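Local coordinates for MutT/nudix family protein (Shewanella oneidensis, PDB 3GZ5) that probably regulates transcription of NAD metabolism genes in response to ADP-ribose, joining a Nudix domain to a DNA-binding winged helix-turn-helix domain, at residues 24-30 against 106-112; 199-205 against 232-238. One frame throughout, in Å; residues are numbered along the deposited sequence.

Contact 1: residues 24-30 against 106-112; sequences TVDAVLF and TVCYTAL
V25 and Y109 meet on one face of two parallel strands at the core of the Nudix fold, with CG1 of V25 lying 3.5 Å from CE2 of Y109. The methyl gets there because CG1 stands anti to the backbone N of V25 (chi1 -176°), and it meets the ring obliquely. Farther along this face, CD1 of L29 comes down to 3.7 Å from CB of A111; helix 68-80 covers V25, A27 and Y109. On the other face CD2 of L112 packs on CB of F30 at 3.5 Å, while the F30 ring turns an edge toward CG2 of T110. Helix 145-162 covers V28 and F30 here, so a helix packs on each face of this strand pair.

Between the faces the backbones pair in register from T24-T106 to F30-L112, running parallel with a slight twist. Six N-H...O bonds join them: strand 24-30 gives the amides of D26, V28 and F30, and strand 106-112 those of V107, Y109 and A111. The bond from F30 N to A111 O measures 2.9 Å and is nearly straight at 172°. Alternate C=O groups also receive CA-H contacts, such as that of L112 CA on F30 O.

The polar end is built round T106, whose OG1 lies 2.8 Å from OG1 of T24, close enough for a hydroxyl-hydroxyl hydrogen bond. The same T106 OG1 donates to OD1 of D26 at 2.9 Å, meeting that oxygen from above the carboxylate plane, 63° out of it.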
loop_
_atom_site.group_PDB
_atom_site.type_symbol
_atom_site.label_atom_id
_atom_site.label_comp_id
_atom_site.label_asym_id
_atom_site.label_seq_id
_atom_site.Cartn_x
_atom_site.Cartn_y
_atom_site.Cartn_z
ATOM N N THR B 24 8.855 14.888 -4.043
ATOM C CA THR B 24 8.299 14.716 -5.374
ATOM C C THR B 24 7.208 13.642 -5.397
ATOM O O THR B 24 7.007 12.899 -4.425
ATOM C CB THR B 24 9.384 14.384 -6.420
ATOM O OG1 THR B 24 10.032 13.152 -6.069
ATOM C CG2 THR B 24 10.447 15.534 -6.537
ATOM N N VAL B 25 6.483 13.580 -6.500
ATOM C CA VAL B 25 5.522 12.520 -6.712
ATOM C C VAL B 25 5.970 11.864 -8.029
ATOM O O VAL B 25 6.417 12.575 -8.908
ATOM C CB VAL B 25 4.048 13.100 -6.746
ATOM C CG1 VAL B 25 3.034 12.010 -6.874
ATOM C CG2 VAL B 25 3.745 13.873 -5.467
ATOM N N ASP B 26 5.916 10.530 -8.135
ATOM C CA ASP B 26 6.264 9.807 -9.375
ATOM C C ASP B 26 5.190 8.772 -9.677
ATOM O O ASP B 26 4.429 8.394 -8.812
ATOM C CB ASP B 26 7.616 9.069 -9.263
ATOM C CG ASP B 26 8.817 10.017 -9.297
ATOM O OD1 ASP B 26 9.798 9.785 -8.586
ATOM O OD2 ASP B 26 8.774 11.026 -10.021
ATOM N N ALA B 27 5.178 8.290 -10.908
ATOM C CA ALA B 27 4.230 7.291 -11.370
ATOM C C ALA B 27 4.923 6.332 -12.318
ATOM O O ALA B 27 5.616 6.760 -13.259
ATOM C CB ALA B 27 3.084 7.949 -12.079
ATOM N N VAL B 28 4.748 5.041 -12.032
ATOM C CA VAL B 28 4.989 3.962 -12.983
ATOM C C VAL B 28 3.670 3.679 -13.719
ATOM O O VAL B 28 2.746 3.062 -13.176
ATOM C CB VAL B 28 5.543 2.700 -12.303
ATOM C CG1 VAL B 28 6.008 1.715 -13.344
ATOM C CG2 VAL B 28 6.724 3.054 -11.366
ATOM N N LEU B 29 3.573 4.191 -14.942
ATOM C CA LEU B 29 2.415 3.997 -15.771
ATOM C C LEU B 29 2.718 2.877 -16.756
ATOM O O LEU B 29 3.658 2.993 -17.556
ATOM C CB LEU B 29 2.104 5.287 -16.512
ATOM C CG LEU B 29 1.122 5.287 -17.691
ATOM C CD1 LEU B 29 -0.309 5.014 -17.249
ATOM C CD2 LEU B 29 1.211 6.639 -18.430
ATOM N N PHE B 30 1.925 1.804 -16.686
ATOM C CA PHE B 30 2.035 0.649 -17.583
ATOM C C PHE B 30 0.916 0.648 -18.587
ATOM O O PHE B 30 -0.207 1.074 -18.312
ATOM C CB PHE B 30 1.901 -0.683 -16.826
ATOM C CG PHE B 30 2.975 -0.951 -15.852
ATOM C CD1 PHE B 30 4.153 -1.545 -16.249
ATOM C CD2 PHE B 30 2.797 -0.662 -14.524
ATOM C CE1 PHE B 30 5.162 -1.826 -15.331
ATOM C CE2 PHE B 30 3.799 -0.927 -13.604
ATOM C CZ PHE B 30 4.987 -1.516 -14.018
ATOM N N THR B 106 9.962 10.586 -2.135
ATOM C CA THR B 106 9.154 10.460 -3.327
ATOM C C THR B 106 7.901 9.598 -3.064
ATOM O O THR B 106 7.989 8.461 -2.588
ATOM C CB THR B 106 9.980 9.926 -4.566
ATOM O OG1 THR B 106 9.420 10.458 -5.781
ATOM C CG2 THR B 106 9.901 8.447 -4.656
ATOM N N VAL B 107 6.739 10.163 -3.367
ATOM C CA VAL B 107 5.493 9.423 -3.283
ATOM C C VAL B 107 5.228 8.783 -4.658
ATOM O O VAL B 107 5.016 9.483 -5.665
ATOM C CB VAL B 107 4.336 10.325 -2.821
ATOM C CG1 VAL B 107 3.074 9.493 -2.596
ATOM C CG2 VAL B 107 4.746 11.130 -1.545
ATOM N N CYS B 108 5.303 7.457 -4.695
ATOM C CA CYS B 108 5.215 6.700 -5.940
ATOM C C CYS B 108 3.862 6.074 -6.125
ATOM O O CYS B 108 3.314 5.500 -5.189
ATOM C CB CYS B 108 6.302 5.609 -6.039
ATOM S SG CYS B 108 6.483 5.014 -7.793
ATOM N N TYR B 109 3.334 6.213 -7.344
ATOM C CA TYR B 109 2.046 5.687 -7.778
ATOM C C TYR B 109 2.262 4.643 -8.869
ATOM O O TYR B 109 3.293 4.694 -9.577
ATOM C CB TYR B 109 1.176 6.815 -8.360
ATOM C CG TYR B 109 0.599 7.734 -7.297
ATOM C CD1 TYR B 109 -0.724 7.596 -6.883
ATOM C CD2 TYR B 109 1.380 8.700 -6.688
ATOM C CE1 TYR B 109 -1.264 8.411 -5.893
ATOM C CE2 TYR B 109 0.857 9.521 -5.675
ATOM C CZ TYR B 109 -0.462 9.373 -5.296
ATOM O OH TYR B 109 -0.990 10.167 -4.304
ATOM N N THR B 110 1.312 3.696 -8.966
ATOM C CA THR B 110 1.156 2.841 -10.144
ATOM C C THR B 110 -0.040 3.308 -10.944
ATOM O O THR B 110 -1.081 3.656 -10.378
ATOM C CB THR B 110 0.906 1.335 -9.817
ATOM O OG1 THR B 110 1.915 0.858 -8.939
ATOM C CG2 THR B 110 0.994 0.494 -11.121
ATOM N N ALA B 111 0.103 3.314 -12.261
ATOM C CA ALA B 111 -1.022 3.600 -13.106
ATOM C C ALA B 111 -1.136 2.640 -14.291
ATOM O O ALA B 111 -0.153 1.996 -14.694
ATOM C CB ALA B 111 -0.997 5.100 -13.577
ATOM N N LEU B 112 -2.341 2.577 -14.850
ATOM C CA LEU B 112 -2.634 1.777 -16.031
ATOM C C LEU B 112 -3.491 2.556 -17.014
ATOM O O LEU B 112 -4.446 3.242 -16.632
ATOM C CB LEU B 112 -3.341 0.461 -15.644
ATOM C CG LEU B 112 -2.621 -0.636 -14.833
ATOM C CD1 LEU B 112 -3.530 -1.861 -14.592
ATOM C CD2 LEU B 112 -1.373 -1.096 -15.575
#

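Contact 2: residues 199-205 against 232-238; sequences RVEQADL and YRFLRNL
R199 lays its guanidinium over the ring of F234, joining helix 193-203 of the winged-helix domain to the C-terminal tail that follows strand 220-225. This is a cation-pi contact: CZ of R199 stands 3.9 Å from the F234 ring centroid and 15° off the ring normal. The two planes are tilted 32° apart, so the guanidinium lies over the ring without being parallel to it, and NH2 approaches one side of the ring most closely, at CD2. A bend at chi3 (90°) turns the R199 chain toward the tail. On the guanidinium face opposite F234 lies L238, with its CA 3.6 Å from CZ of R199 and its CG near NH1. The cation is thus held flat between an aromatic ring and the last modelled residue.

Hydrogen bonding adds little here. NH2 of R199 reaches O of R236 at the guanidinium edge, in its plane, but at 3.5 Å the bond is weak despite its straightness. NE of R199 is buried and has no polar partner in the model.

Apolar packing fills the other end. CB of A203 touches F234 CE1 at 3.5 Å, meeting the ring obliquely, and lies beside CE2 of Y232. Y232 offers one ring face to L205, whose CD1 comes 3.5 Å from Y232 CD2, while the edge of the Y232 ring is turned to CG of F234. Outside the pair, L238 also rests on H183 and L187 of helix 176-187, and L235 O is hydrogen-bonded to Y162 OH of the second subunit, which places the tail at the dimer interface. Across the F234 ring from R199, CE2 of Y232 sits 3.8 Å above the ring plane, displaced toward its rim.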
loop_
_atom_site.group_PDB
_atom_site.type_symbol
_atom_site.label_atom_id
_atom_site.label_comp_id
_atom_site.label_asym_id
_atom_site.label_seq_id
_atom_site.Cartn_x
_atom_site.Cartn_y
_atom_site.Cartn_z
ATOM N N ARG B 199 -14.410 -17.300 -12.692
ATOM C CA ARG B 199 -14.176 -16.217 -11.717
ATOM C C ARG B 199 -14.638 -14.844 -12.236
ATOM O O ARG B 199 -15.290 -14.090 -11.507
ATOM C CB ARG B 199 -12.717 -16.197 -11.234
ATOM C CG ARG B 199 -12.496 -16.916 -9.876
ATOM C CD ARG B 199 -11.020 -17.295 -9.624
ATOM N NE ARG B 199 -10.250 -16.251 -8.929
ATOM C CZ ARG B 199 -9.615 -15.240 -9.531
ATOM N NH1 ARG B 199 -9.644 -15.103 -10.857
ATOM N NH2 ARG B 199 -8.945 -14.357 -8.804
ATOM N N VAL B 200 -14.343 -14.546 -13.500
ATOM C CA VAL B 200 -14.808 -13.305 -14.121
ATOM C C VAL B 200 -16.340 -13.155 -14.025
ATOM O O VAL B 200 -16.827 -12.144 -13.498
ATOM C CB VAL B 200 -14.343 -13.164 -15.590
ATOM C CG1 VAL B 200 -15.065 -12.015 -16.266
ATOM C CG2 VAL B 200 -12.841 -12.953 -15.667
ATOM N N GLU B 201 -17.069 -14.172 -14.505
ATOM C CA GLU B 201 -18.533 -14.164 -14.566
ATOM C C GLU B 201 -19.162 -13.950 -13.200
ATOM O O GLU B 201 -20.190 -13.278 -13.080
ATOM C CB GLU B 201 -19.077 -15.442 -15.219
ATOM C CG GLU B 201 -18.826 -15.527 -16.750
ATOM C CD GLU B 201 -19.414 -16.790 -17.427
ATOM O OE1 GLU B 201 -20.588 -17.152 -17.169
ATOM O OE2 GLU B 201 -18.702 -17.411 -18.251
ATOM N N GLN B 202 -18.524 -14.484 -12.167
ATOM C CA GLN B 202 -19.045 -14.388 -10.812
ATOM C C GLN B 202 -18.700 -13.067 -10.112
ATOM O O GLN B 202 -19.484 -12.568 -9.302
ATOM C CB GLN B 202 -18.581 -15.597 -9.999
ATOM C CG GLN B 202 -19.390 -16.857 -10.331
ATOM C CD GLN B 202 -18.647 -18.154 -10.049
ATOM O OE1 GLN B 202 -18.710 -19.095 -10.848
ATOM N NE2 GLN B 202 -17.942 -18.216 -8.914
ATOM N N ALA B 203 -17.531 -12.511 -10.433
ATOM C CA ALA B 203 -17.149 -11.165 -10.009
ATOM C C ALA B 203 -18.186 -10.165 -10.509
ATOM O O ALA B 203 -18.520 -9.200 -9.821
ATOM C CB ALA B 203 -15.800 -10.815 -10.550
ATOM N N ASP B 204 -18.695 -10.403 -11.713
ATOM C CA ASP B 204 -19.759 -9.583 -12.230
ATOM C C ASP B 204 -19.260 -8.141 -12.446
ATOM O O ASP B 204 -19.910 -7.162 -12.039
ATOM C CB ASP B 204 -20.902 -9.626 -11.224
ATOM C CG ASP B 204 -22.169 -9.117 -11.789
ATOM O OD1 ASP B 204 -22.482 -9.491 -12.941
ATOM O OD2 ASP B 204 -22.831 -8.328 -11.082
ATOM N N LEU B 205 -18.100 -8.043 -13.094
ATOM C CA LEU B 205 -17.328 -6.799 -13.223
ATOM C C LEU B 205 -17.220 -6.292 -14.643
ATOM O O LEU B 205 -16.776 -5.156 -14.876
ATOM C CB LEU B 205 -15.909 -7.003 -12.682
ATOM C CG LEU B 205 -15.784 -7.105 -11.166
ATOM C CD1 LEU B 205 -14.378 -7.585 -10.803
ATOM C CD2 LEU B 205 -16.101 -5.747 -10.515
ATOM N N TYR B 232 -12.786 -3.716 -6.675
ATOM C CA TYR B 232 -13.159 -5.122 -6.425
ATOM C C TYR B 232 -11.957 -6.059 -6.289
ATOM O O TYR B 232 -11.083 -6.099 -7.169
ATOM C CB TYR B 232 -14.094 -5.660 -7.510
ATOM C CG TYR B 232 -14.575 -7.075 -7.223
ATOM C CD1 TYR B 232 -15.864 -7.308 -6.719
ATOM C CD2 TYR B 232 -13.735 -8.180 -7.444
ATOM C CE1 TYR B 232 -16.308 -8.600 -6.445
ATOM C CE2 TYR B 232 -14.165 -9.477 -7.178
ATOM C CZ TYR B 232 -15.449 -9.682 -6.675
ATOM O OH TYR B 232 -15.865 -10.968 -6.410
ATOM N N ARG B 233 -11.947 -6.835 -5.207
ATOM C CA ARG B 233 -10.937 -7.873 -4.988
ATOM C C ARG B 233 -11.571 -9.245 -4.718
ATOM O O ARG B 233 -12.466 -9.361 -3.872
ATOM C CB ARG B 233 -10.020 -7.499 -3.810
ATOM C CG ARG B 233 -9.236 -6.184 -3.978
ATOM C CD ARG B 233 -8.257 -6.202 -5.184
ATOM N NE ARG B 233 -7.601 -4.905 -5.426
ATOM C CZ ARG B 233 -8.087 -3.938 -6.203
ATOM N NH1 ARG B 233 -9.237 -4.092 -6.842
ATOM N NH2 ARG B 233 -7.412 -2.799 -6.347
ATOM N N PHE B 234 -11.095 -10.278 -5.425
ATOM C CA PHE B 234 -11.444 -11.663 -5.106
ATOM C C PHE B 234 -10.769 -12.026 -3.797
ATOM O O PHE B 234 -9.642 -11.595 -3.530
ATOM C CB PHE B 234 -10.935 -12.648 -6.169
ATOM C CG PHE B 234 -11.526 -12.452 -7.531
ATOM C CD1 PHE B 234 -12.788 -12.953 -7.837
ATOM C CD2 PHE B 234 -10.803 -11.798 -8.528
ATOM C CE1 PHE B 234 -13.325 -12.792 -9.110
ATOM C CE2 PHE B 234 -11.327 -11.634 -9.803
ATOM C CZ PHE B 234 -12.593 -12.122 -10.095
ATOM N N LEU B 235 -11.453 -12.822 -2.988
ATOM C CA LEU B 235 -10.875 -13.341 -1.745
ATOM C C LEU B 235 -9.848 -14.464 -1.991
ATOM O O LEU B 235 -8.785 -14.517 -1.354
ATOM C CB LEU B 235 -11.990 -13.763 -0.780
ATOM C CG LEU B 235 -12.288 -12.775 0.360
ATOM C CD1 LEU B 235 -12.719 -11.401 -0.160
ATOM C CD2 LEU B 235 -13.335 -13.339 1.335
ATOM N N ARG B 236 -10.160 -15.348 -2.931
ATOM C CA ARG B 236 -9.245 -16.405 -3.335
ATOM C C ARG B 236 -8.400 -15.963 -4.527
ATOM O O ARG B 236 -8.896 -15.261 -5.425
ATOM C CB ARG B 236 -9.993 -17.723 -3.650
ATOM C CG ARG B 236 -11.545 -17.641 -3.858
ATOM C CD ARG B 236 -12.012 -16.804 -5.101
ATOM N NE ARG B 236 -12.451 -15.438 -4.755
ATOM C CZ ARG B 236 -13.678 -15.102 -4.350
ATOM N NH1 ARG B 236 -14.629 -16.020 -4.220
ATOM N NH2 ARG B 236 -13.967 -13.841 -4.065
ATOM N N ASN B 237 -7.125 -16.372 -4.519
ATOM C CA ASN B 237 -6.209 -16.163 -5.647
ATOM C C ASN B 237 -6.678 -16.830 -6.939
ATOM O O ASN B 237 -7.520 -17.733 -6.917
ATOM C CB ASN B 237 -4.795 -16.647 -5.303
ATOM C CG ASN B 237 -4.774 -18.072 -4.743
ATOM O OD1 ASN B 237 -5.493 -18.396 -3.791
ATOM N ND2 ASN B 237 -3.928 -18.924 -5.322
ATOM N N LEU B 238 -6.119 -16.378 -8.059
ATOM C CA LEU B 238 -6.442 -16.907 -9.384
ATOM C C LEU B 238 -5.916 -18.343 -9.576
ATOM O O LEU B 238 -4.698 -18.585 -9.572
ATOM C CB LEU B 238 -5.860 -15.972 -10.446
ATOM C CG LEU B 238 -6.161 -16.140 -11.935
ATOM C CD1 LEU B 238 -5.600 -14.935 -12.683
ATOM C CD2 LEU B 238 -5.611 -17.449 -12.502
#

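Overall arrangement
From the N terminus, the chain enters strand 22-33 and returns at strand 104-112 to close contact 1, a loop of 75 residues holding helix 68-80 and strand 86-95. It then runs through helix 145-162, which packs against contact 1 through D26, V28 and F30 and touches contact 2 through Y162 and L161. Contact 2 opens only afterwards, at helix 193-203, and closes when the tail returns past the strands 206-213 and 220-225. The two loops therefore follow in series, neither nested nor crossed, with centres 26 Å apart and nearest atoms about 9 Å apart. Contact 1 pairs strands 22-33 and 104-112 within the Nudix sheet; contact 2 fastens the C-terminal tail to the winged-helix domain.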